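PDB 3LTO: mevalonate diphosphate decarboxylase from Legionella pneumophila, which probably uses ATP to decarboxylate mevalonate diphosphate to isopentenyl diphosphate, a step of isoprenoid lipid biosynthesis. Local coordinates for residues 75-89 against 114-128. Sequence-based numbering, arbitrary orientation.
Sequences RFIDHLVRLKEYFGY and FAALTKCASIALSEL
An aromatic cluster of Phe76, His79 and Phe114 joins two helices of the N-terminal domain; segments 75-87 and 114-128 of helices 71-87 and 110-129 run in roughly the same direction, their axes at 34°. Phe76 meets Phe114 in a T-shaped stack: its edge, led by CD1, points over the centre of the Phe114 ring, and the centroids lie 5.0 Å apart. Phe114 in turn presents its own edge, at CD2, to the face of His79 in an offset edge-to-face pair, the planes at 66°. The face of Phe76 takes a CH-pi contact from Leu117, whose CD2 stands 3.8 Å from the ring centroid.

The His79 imidazole is gripped at both nitrogens. With CG anti to the backbone N (chi1 -173°), the ring leans across to the other helix, and NE2 donates a nearly straight bond of 2.8 Å to Thr118 OG1; Arg82 NH1 donates to ND1 in the ring plane. These two bonds fix the ring's rotation. Thr118 OG1 itself donates a hydrogen bond to Phe114 O, reaching it from the face of that carbonyl opposite Thr118 N.

This pair of helices belongs to the GHMP-kinase-type fold, where they lie against the mixed sheet: Phe76 and Leu80 reach Ile95, while Ala116 touches Val43. One turn beyond the cluster, Leu83 is a knob among Leu117, Thr118, Ala121 and Leu125, pressed tightly where its CD1 comes 3.5 Å from Ala121 CB.

Leu125 serves the C-terminal end of helix 71-87 with three carbons. CB sits over the Phe87 ring, 3.7 Å from its centroid, and CD1 packs against the Leu83 carbonyl. CD2 meets Tyr89 just past the Schellman turn at Gly88, and Leu128 CD1 lies 3.7 Å from Tyr89 OH.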
ATOM      1  N   ARG A  75       3.434  23.935  -6.908  1.00 11.52           N
ATOM      2  CA  ARG A  75       3.093  22.680  -6.249  1.00 12.69           C
ATOM      3  C   ARG A  75       1.835  22.803  -5.398  1.00 10.29           C
ATOM      4  O   ARG A  75       0.977  21.928  -5.424  1.00 10.31           O
ATOM      5  CB  ARG A  75       4.248  22.222  -5.351  1.00 17.19           C
ATOM      6  CG  ARG A  75       5.559  21.961  -6.071  1.00 25.68           C
ATOM      7  CD  ARG A  75       5.553  20.610  -6.758  1.00 33.66           C
ATOM      8  NE  ARG A  75       5.396  19.511  -5.807  1.00 39.16           N
ATOM      9  CZ  ARG A  75       5.386  18.225  -6.149  1.00 41.76           C
ATOM     10  NH1 ARG A  75       5.525  17.871  -7.423  1.00 43.10           N
ATOM     11  NH2 ARG A  75       5.236  17.291  -5.221  1.00 42.46           N
ATOM     12  N   PHE A  76       1.735  23.894  -4.644  1.00  9.60           N
ATOM     13  CA  PHE A  76       0.600  24.107  -3.750  1.00  9.88           C
ATOM     14  C   PHE A  76      -0.722  24.272  -4.495  1.00 10.10           C
ATOM     15  O   PHE A  76      -1.727  23.678  -4.117  1.00  8.73           O
ATOM     16  CB  PHE A  76       0.865  25.326  -2.850  1.00 10.04           C
ATOM     17  CG  PHE A  76       0.289  25.194  -1.455  1.00 12.07           C
ATOM     18  CD1 PHE A  76       0.592  24.085  -0.665  1.00 12.42           C
ATOM     19  CD2 PHE A  76      -0.537  26.184  -0.928  1.00 11.47           C
ATOM     20  CE1 PHE A  76       0.081  23.963   0.630  1.00 10.36           C
ATOM     21  CE2 PHE A  76      -1.052  26.073   0.360  1.00 10.88           C
ATOM     22  CZ  PHE A  76      -0.742  24.959   1.142  1.00 12.22           C
ATOM     23  N   ILE A  77      -0.715  25.083  -5.551  1.00 10.26           N
ATOM     24  CA  ILE A  77      -1.909  25.306  -6.346  1.00  9.18           C
ATOM     25  C   ILE A  77      -2.279  24.015  -7.093  1.00  9.87           C
ATOM     26  O   ILE A  77      -3.442  23.599  -7.091  1.00 10.03           O
ATOM     27  CB  ILE A  77      -1.691  26.499  -7.316  1.00  8.94           C
ATOM     28  CG1 ILE A  77      -1.741  27.807  -6.511  1.00 10.44           C
ATOM     29  CG2 ILE A  77      -2.745  26.503  -8.422  1.00 10.03           C
ATOM     30  CD1 ILE A  77      -1.427  29.072  -7.310  1.00 10.00           C
ATOM     31  N   ASP A  78      -1.296  23.365  -7.710  1.00  9.03           N
ATOM     32  CA  ASP A  78      -1.577  22.111  -8.410  1.00  9.86           C
ATOM     33  C   ASP A  78      -2.274  21.120  -7.469  1.00 10.03           C
ATOM     34  O   ASP A  78      -3.138  20.353  -7.895  1.00  9.29           O
ATOM     35  CB  ASP A  78      -0.291  21.460  -8.932  1.00  9.47           C
ATOM     36  CG  ASP A  78       0.211  22.094 -10.206  1.00 12.29           C
ATOM     37  OD1 ASP A  78      -0.556  22.857 -10.836  1.00 12.55           O
ATOM     38  OD2 ASP A  78       1.369  21.815 -10.585  1.00 11.57           O
ATOM     39  N   HIS A  79      -1.898  21.129  -6.192  1.00  8.42           N
ATOM     40  CA  HIS A  79      -2.515  20.206  -5.251  1.00  9.47           C
ATOM     41  C   HIS A  79      -3.982  20.555  -5.047  1.00  9.81           C
ATOM     42  O   HIS A  79      -4.813  19.664  -4.875  1.00 10.87           O
ATOM     43  CB  HIS A  79      -1.784  20.210  -3.904  1.00 10.09           C
ATOM     44  CG  HIS A  79      -2.274  19.159  -2.957  1.00 10.73           C
ATOM     45  ND1 HIS A  79      -2.202  17.813  -3.243  1.00 10.36           N
ATOM     46  CD2 HIS A  79      -2.873  19.254  -1.748  1.00 11.11           C
ATOM     47  CE1 HIS A  79      -2.737  17.124  -2.251  1.00  8.85           C
ATOM     48  NE2 HIS A  79      -3.153  17.975  -1.330  1.00 11.88           N
ATOM     49  N   LEU A  80      -4.308  21.844  -5.065  1.00  8.55           N
ATOM     50  CA  LEU A  80      -5.700  22.233  -4.899  1.00  8.15           C
ATOM     51  C   LEU A  80      -6.461  21.775  -6.137  1.00  8.12           C
ATOM     52  O   LEU A  80      -7.540  21.198  -6.025  1.00  9.31           O
ATOM     53  CB  LEU A  80      -5.854  23.751  -4.726  1.00  5.79           C
ATOM     54  CG  LEU A  80      -7.316  24.221  -4.614  1.00  7.99           C
ATOM     55  CD1 LEU A  80      -7.997  23.424  -3.501  1.00  6.64           C
ATOM     56  CD2 LEU A  80      -7.406  25.733  -4.329  1.00  4.11           C
ATOM     57  N   VAL A  81      -5.890  22.022  -7.313  1.00  8.86           N
ATOM     58  CA  VAL A  81      -6.518  21.622  -8.574  1.00  9.16           C
ATOM     59  C   VAL A  81      -6.792  20.126  -8.517  1.00  9.72           C
ATOM     60  O   VAL A  81      -7.884  19.656  -8.842  1.00  9.15           O
ATOM     61  CB  VAL A  81      -5.592  21.923  -9.781  1.00 11.65           C
ATOM     62  CG1 VAL A  81      -6.142  21.282 -11.052  1.00 11.48           C
ATOM     63  CG2 VAL A  81      -5.454  23.437  -9.966  1.00 11.53           C
ATOM     64  N   ARG A  82      -5.777  19.390  -8.082  1.00  9.63           N
ATOM     65  CA  ARG A  82      -5.862  17.945  -7.953  1.00 11.02           C
ATOM     66  C   ARG A  82      -7.046  17.589  -7.063  1.00  9.88           C
ATOM     67  O   ARG A  82      -7.831  16.696  -7.384  1.00  9.72           O
ATOM     68  CB  ARG A  82      -4.554  17.403  -7.347  1.00 12.55           C
ATOM     69  CG  ARG A  82      -4.592  15.940  -6.912  1.00 14.59           C
ATOM     70  CD  ARG A  82      -3.232  15.476  -6.363  1.00 14.72           C
ATOM     71  NE  ARG A  82      -2.172  15.708  -7.338  1.00 15.24           N
ATOM     72  CZ  ARG A  82      -1.143  16.532  -7.159  1.00 15.84           C
ATOM     73  NH1 ARG A  82      -1.009  17.212  -6.025  1.00 14.94           N
ATOM     74  NH2 ARG A  82      -0.266  16.710  -8.140  1.00 15.23           N
ATOM     75  N   LEU A  83      -7.177  18.296  -5.947  1.00  8.61           N
ATOM     76  CA  LEU A  83      -8.268  18.023  -5.019  1.00 10.37           C
ATOM     77  C   LEU A  83      -9.622  18.388  -5.617  1.00  9.99           C
ATOM     78  O   LEU A  83     -10.598  17.664  -5.439  1.00  9.19           O
ATOM     79  CB  LEU A  83      -8.036  18.766  -3.692  1.00 10.10           C
ATOM     80  CG  LEU A  83      -6.765  18.317  -2.956  1.00 13.58           C
ATOM     81  CD1 LEU A  83      -6.568  19.137  -1.691  1.00 15.08           C
ATOM     82  CD2 LEU A  83      -6.864  16.837  -2.616  1.00 13.71           C
ATOM     83  N   LYS A  84      -9.678  19.496  -6.346  1.00  9.36           N
ATOM     84  CA  LYS A  84     -10.928  19.919  -6.958  1.00 11.23           C
ATOM     85  C   LYS A  84     -11.386  18.915  -8.008  1.00 13.23           C
ATOM     86  O   LYS A  84     -12.578  18.627  -8.134  1.00 13.15           O
ATOM     87  CB  LYS A  84     -10.773  21.301  -7.593  1.00 10.36           C
ATOM     88  CG  LYS A  84     -10.553  22.412  -6.589  1.00  8.05           C
ATOM     89  CD  LYS A  84     -10.596  23.776  -7.256  1.00 10.28           C
ATOM     90  CE  LYS A  84      -9.494  23.939  -8.296  1.00  9.36           C
ATOM     91  NZ  LYS A  84      -9.494  25.326  -8.835  1.00  8.59           N
ATOM     92  N   GLU A  85     -10.434  18.377  -8.759  1.00 14.18           N
ATOM     93  CA  GLU A  85     -10.767  17.398  -9.783  1.00 14.86           C
ATOM     94  C   GLU A  85     -11.254  16.108  -9.129  1.00 14.48           C
ATOM     95  O   GLU A  85     -12.148  15.444  -9.645  1.00 16.68           O
ATOM     96  CB  GLU A  85      -9.549  17.132 -10.673  1.00 13.96           C
ATOM     97  CG  GLU A  85      -8.997  18.409 -11.285  1.00 13.84           C
ATOM     98  CD  GLU A  85      -7.769  18.188 -12.137  1.00 12.24           C
ATOM     99  OE1 GLU A  85      -6.915  17.349 -11.768  1.00  9.81           O
ATOM    100  OE2 GLU A  85      -7.656  18.872 -13.172  1.00 12.53           O
ATOM    101  N   TYR A  86     -10.677  15.762  -7.983  1.00 14.28           N
ATOM    102  CA  TYR A  86     -11.088  14.551  -7.277  1.00 14.98           C
ATOM    103  C   TYR A  86     -12.575  14.653  -6.917  1.00 15.29           C
ATOM    104  O   TYR A  86     -13.305  13.667  -6.978  1.00 14.81           O
ATOM    105  CB  TYR A  86     -10.251  14.368  -6.005  1.00 15.88           C
ATOM    106  CG  TYR A  86     -10.697  13.222  -5.117  1.00 17.77           C
ATOM    107  CD1 TYR A  86     -10.444  11.897  -5.466  1.00 19.23           C
ATOM    108  CD2 TYR A  86     -11.371  13.470  -3.921  1.00 18.83           C
ATOM    109  CE1 TYR A  86     -10.852  10.839  -4.640  1.00 20.38           C
ATOM    110  CE2 TYR A  86     -11.785  12.426  -3.088  1.00 21.20           C
ATOM    111  CZ  TYR A  86     -11.521  11.113  -3.452  1.00 21.90           C
ATOM    112  OH  TYR A  86     -11.921  10.085  -2.626  1.00 22.26           O
ATOM    113  N   PHE A  87     -13.011  15.853  -6.538  1.00 14.85           N
ATOM    114  CA  PHE A  87     -14.408  16.091  -6.176  1.00 14.54           C
ATOM    115  C   PHE A  87     -15.248  16.506  -7.382  1.00 14.56           C
ATOM    116  O   PHE A  87     -16.461  16.661  -7.269  1.00 15.87           O
ATOM    117  CB  PHE A  87     -14.501  17.184  -5.105  1.00 12.91           C
ATOM    118  CG  PHE A  87     -14.184  16.710  -3.713  1.00 12.19           C
ATOM    119  CD1 PHE A  87     -15.202  16.277  -2.866  1.00 10.79           C
ATOM    120  CD2 PHE A  87     -12.873  16.707  -3.247  1.00  9.46           C
ATOM    121  CE1 PHE A  87     -14.919  15.852  -1.569  1.00 11.78           C
ATOM    122  CE2 PHE A  87     -12.577  16.286  -1.957  1.00 11.50           C
ATOM    123  CZ  PHE A  87     -13.603  15.857  -1.114  1.00 11.90           C
ATOM    124  N   GLY A  88     -14.601  16.691  -8.531  1.00 15.47           N
ATOM    125  CA  GLY A  88     -15.319  17.101  -9.730  1.00 14.73           C
ATOM    126  C   GLY A  88     -15.859  18.518  -9.634  1.00 15.54           C
ATOM    127  O   GLY A  88     -16.915  18.832 -10.177  1.00 15.33           O
ATOM    128  N   TYR A  89     -15.123  19.384  -8.942  1.00 13.80           N
ATOM    129  CA  TYR A  89     -15.530  20.769  -8.768  1.00 12.45           C
ATOM    130  C   TYR A  89     -14.825  21.691  -9.749  1.00 13.82           C
ATOM    131  O   TYR A  89     -13.670  21.466 -10.109  1.00 13.19           O
ATOM    132  CB  TYR A  89     -15.205  21.232  -7.350  1.00 11.27           C
ATOM    133  CG  TYR A  89     -15.599  22.660  -7.055  1.00  8.31           C
ATOM    134  CD1 TYR A  89     -16.905  22.977  -6.683  1.00  8.40           C
ATOM    135  CD2 TYR A  89     -14.660  23.689  -7.104  1.00  9.91           C
ATOM    136  CE1 TYR A  89     -17.268  24.272  -6.356  1.00  8.02           C
ATOM    137  CE2 TYR A  89     -15.017  25.012  -6.777  1.00  9.30           C
ATOM    138  CZ  TYR A  89     -16.325  25.287  -6.402  1.00  9.67           C
ATOM    139  OH  TYR A  89     -16.695  26.567  -6.049  1.00 10.30           O
ATOM    140  N   PHE A 114       0.714  21.154   3.183  1.00  7.58           N
ATOM    141  CA  PHE A 114      -0.057  20.320   2.272  1.00  7.58           C
ATOM    142  C   PHE A 114      -1.145  19.538   3.006  1.00  7.30           C
ATOM    143  O   PHE A 114      -2.245  19.361   2.478  1.00  6.30           O
ATOM    144  CB  PHE A 114       0.867  19.372   1.485  1.00  8.62           C
ATOM    145  CG  PHE A 114       1.574  20.040   0.322  1.00 10.32           C
ATOM    146  CD1 PHE A 114       2.768  20.725   0.510  1.00  7.21           C
ATOM    147  CD2 PHE A 114       1.010  20.021  -0.954  1.00  8.78           C
ATOM    148  CE1 PHE A 114       3.388  21.384  -0.551  1.00  8.99           C
ATOM    149  CE2 PHE A 114       1.621  20.677  -2.021  1.00 11.64           C
ATOM    150  CZ  PHE A 114       2.813  21.362  -1.821  1.00  9.58           C
ATOM    151  N   ALA A 115      -0.854  19.083   4.223  1.00  7.51           N
ATOM    152  CA  ALA A 115      -1.863  18.354   4.998  1.00  9.01           C
ATOM    153  C   ALA A 115      -3.041  19.288   5.293  1.00  9.01           C
ATOM    154  O   ALA A 115      -4.202  18.898   5.134  1.00 10.67           O
ATOM    155  CB  ALA A 115      -1.271  17.828   6.303  1.00  5.76           C
ATOM    156  N   ALA A 116      -2.732  20.518   5.713  1.00  9.17           N
ATOM    157  CA  ALA A 116      -3.756  21.529   6.016  1.00 10.22           C
ATOM    158  C   ALA A 116      -4.588  21.833   4.768  1.00  9.89           C
ATOM    159  O   ALA A 116      -5.810  21.898   4.830  1.00 12.83           O
ATOM    160  CB  ALA A 116      -3.101  22.818   6.521  1.00  8.19           C
ATOM    161  N   LEU A 117      -3.920  22.030   3.636  1.00  8.06           N
ATOM    162  CA  LEU A 117      -4.626  22.304   2.395  1.00  8.62           C
ATOM    163  C   LEU A 117      -5.553  21.134   2.059  1.00  8.70           C
ATOM    164  O   LEU A 117      -6.700  21.333   1.661  1.00 10.81           O
ATOM    165  CB  LEU A 117      -3.638  22.512   1.237  1.00  8.03           C
ATOM    166  CG  LEU A 117      -4.280  22.686  -0.149  1.00  8.15           C
ATOM    167  CD1 LEU A 117      -5.334  23.785  -0.106  1.00  6.96           C
ATOM    168  CD2 LEU A 117      -3.204  23.030  -1.171  1.00  8.02           C
ATOM    169  N   THR A 118      -5.053  19.913   2.215  1.00  7.69           N
ATOM    170  CA  THR A 118      -5.863  18.745   1.916  1.00  7.60           C
ATOM    171  C   THR A 118      -7.123  18.720   2.779  1.00  7.06           C
ATOM    172  O   THR A 118      -8.225  18.517   2.278  1.00  5.38           O
ATOM    173  CB  THR A 118      -5.086  17.437   2.152  1.00  7.40           C
ATOM    174  OG1 THR A 118      -3.938  17.394   1.297  1.00 10.42           O
ATOM    175  CG2 THR A 118      -5.983  16.240   1.859  1.00  8.26           C
ATOM    176  N   LYS A 119      -6.943  18.928   4.078  1.00  7.32           N
ATOM    177  CA  LYS A 119      -8.052  18.929   5.026  1.00  9.63           C
ATOM    178  C   LYS A 119      -9.055  20.041   4.742  1.00  8.36           C
ATOM    179  O   LYS A 119     -10.266  19.802   4.722  1.00  9.97           O
ATOM    180  CB  LYS A 119      -7.510  19.049   6.459  1.00 11.02           C
ATOM    181  CG  LYS A 119      -6.620  17.878   6.831  1.00 13.24           C
ATOM    182  CD  LYS A 119      -5.833  18.099   8.116  1.00 17.69           C
ATOM    183  CE  LYS A 119      -6.693  17.975   9.360  1.00 19.56           C
ATOM    184  NZ  LYS A 119      -5.845  17.934  10.589  1.00 20.06           N
ATOM    185  N   CYS A 120      -8.561  21.253   4.511  1.00  6.10           N
ATOM    186  CA  CYS A 120      -9.459  22.367   4.233  1.00  5.58           C
ATOM    187  C   CYS A 120     -10.215  22.180   2.908  1.00  5.82           C
ATOM    188  O   CYS A 120     -11.422  22.409   2.844  1.00  5.42           O
ATOM    189  CB  CYS A 120      -8.675  23.677   4.197  1.00  5.09           C
ATOM    190  SG  CYS A 120      -9.710  25.152   4.190  1.00  5.19           S
ATOM    191  N   ALA A 121      -9.510  21.762   1.860  1.00  2.58           N
ATOM    192  CA  ALA A 121     -10.149  21.565   0.560  1.00  6.61           C
ATOM    193  C   ALA A 121     -11.169  20.436   0.644  1.00  6.98           C
ATOM    194  O   ALA A 121     -12.236  20.496   0.023  1.00  6.70           O
ATOM    195  CB  ALA A 121      -9.092  21.256  -0.519  1.00  2.68           C
ATOM    196  N   SER A 122     -10.837  19.408   1.421  1.00  7.07           N
ATOM    197  CA  SER A 122     -11.728  18.274   1.593  1.00  8.85           C
ATOM    198  C   SER A 122     -13.038  18.741   2.202  1.00  8.85           C
ATOM    199  O   SER A 122     -14.112  18.330   1.768  1.00 10.04           O
ATOM    200  CB  SER A 122     -11.086  17.206   2.483  1.00  6.93           C
ATOM    201  OG  SER A 122     -10.085  16.510   1.768  1.00  6.07           O
ATOM    202  N   ILE A 123     -12.939  19.607   3.204  1.00  7.39           N
ATOM    203  CA  ILE A 123     -14.122  20.135   3.868  1.00  8.25           C
ATOM    204  C   ILE A 123     -14.882  21.014   2.887  1.00  9.04           C
ATOM    205  O   ILE A 123     -16.049  20.760   2.580  1.00 11.11           O
ATOM    206  CB  ILE A 123     -13.726  20.949   5.116  1.00  8.09           C
ATOM    207  CG1 ILE A 123     -13.117  20.007   6.160  1.00  8.23           C
ATOM    208  CG2 ILE A 123     -14.938  21.685   5.678  1.00  9.74           C
ATOM    209  CD1 ILE A 123     -12.583  20.703   7.382  1.00  7.61           C
ATOM    210  N   ALA A 124     -14.203  22.035   2.379  1.00  8.85           N
ATOM    211  CA  ALA A 124     -14.789  22.962   1.422  1.00  8.77           C
ATOM    212  C   ALA A 124     -15.445  22.260   0.233  1.00 10.54           C
ATOM    213  O   ALA A 124     -16.599  22.517  -0.086  1.00 12.66           O
ATOM    214  CB  ALA A 124     -13.722  23.917   0.921  1.00  6.47           C
ATOM    215  N   LEU A 125     -14.702  21.374  -0.419  1.00 11.03           N
ATOM    216  CA  LEU A 125     -15.209  20.674  -1.592  1.00 11.63           C
ATOM    217  C   LEU A 125     -16.338  19.700  -1.285  1.00 13.32           C
ATOM    218  O   LEU A 125     -17.213  19.466  -2.124  1.00 14.49           O
ATOM    219  CB  LEU A 125     -14.050  19.975  -2.310  1.00 10.44           C
ATOM    220  CG  LEU A 125     -13.030  20.989  -2.846  1.00  9.63           C
ATOM    221  CD1 LEU A 125     -11.831  20.285  -3.479  1.00  9.62           C
ATOM    222  CD2 LEU A 125     -13.725  21.887  -3.864  1.00 10.22           C
ATOM    223  N   SER A 126     -16.319  19.146  -0.078  1.00 13.91           N
ATOM    224  CA  SER A 126     -17.351  18.225   0.370  1.00 14.01           C
ATOM    225  C   SER A 126     -18.696  18.965   0.471  1.00 14.22           C
ATOM    226  O   SER A 126     -19.707  18.510  -0.062  1.00 14.03           O
ATOM    227  CB  SER A 126     -16.966  17.650   1.737  1.00 14.25           C
ATOM    228  OG  SER A 126     -17.924  16.713   2.190  1.00 21.04           O
ATOM    229  N   GLU A 127     -18.698  20.113   1.143  1.00 13.88           N
ATOM    230  CA  GLU A 127     -19.920  20.898   1.312  1.00 14.00           C
ATOM    231  C   GLU A 127     -20.401  21.552   0.011  1.00 14.07           C
ATOM    232  O   GLU A 127     -21.601  21.719  -0.191  1.00 14.13           O
ATOM    233  CB  GLU A 127     -19.720  21.986   2.378  1.00 12.75           C
ATOM    234  CG  GLU A 127     -19.264  21.466   3.732  1.00 12.03           C
ATOM    235  CD  GLU A 127     -19.049  22.580   4.744  1.00 12.61           C
ATOM    236  OE1 GLU A 127     -18.990  23.749   4.322  1.00 13.40           O
ATOM    237  OE2 GLU A 127     -18.932  22.289   5.957  1.00 11.94           O
ATOM    238  N   LEU A 128     -19.471  21.925  -0.863  1.00 13.36           N
ATOM    239  CA  LEU A 128     -19.829  22.566  -2.123  1.00 13.89           C
ATOM    240  C   LEU A 128     -20.423  21.615  -3.154  1.00 15.29           C
ATOM    241  O   LEU A 128     -21.281  22.003  -3.942  1.00 15.96           O
ATOM    242  CB  LEU A 128     -18.610  23.255  -2.737  1.00 13.08           C
ATOM    243  CG  LEU A 128     -18.266  24.632  -2.164  1.00 13.40           C
ATOM    244  CD1 LEU A 128     -16.882  25.068  -2.622  1.00  9.22           C
ATOM    245  CD2 LEU A 128     -19.333  25.633  -2.601  1.00 12.17           C
TER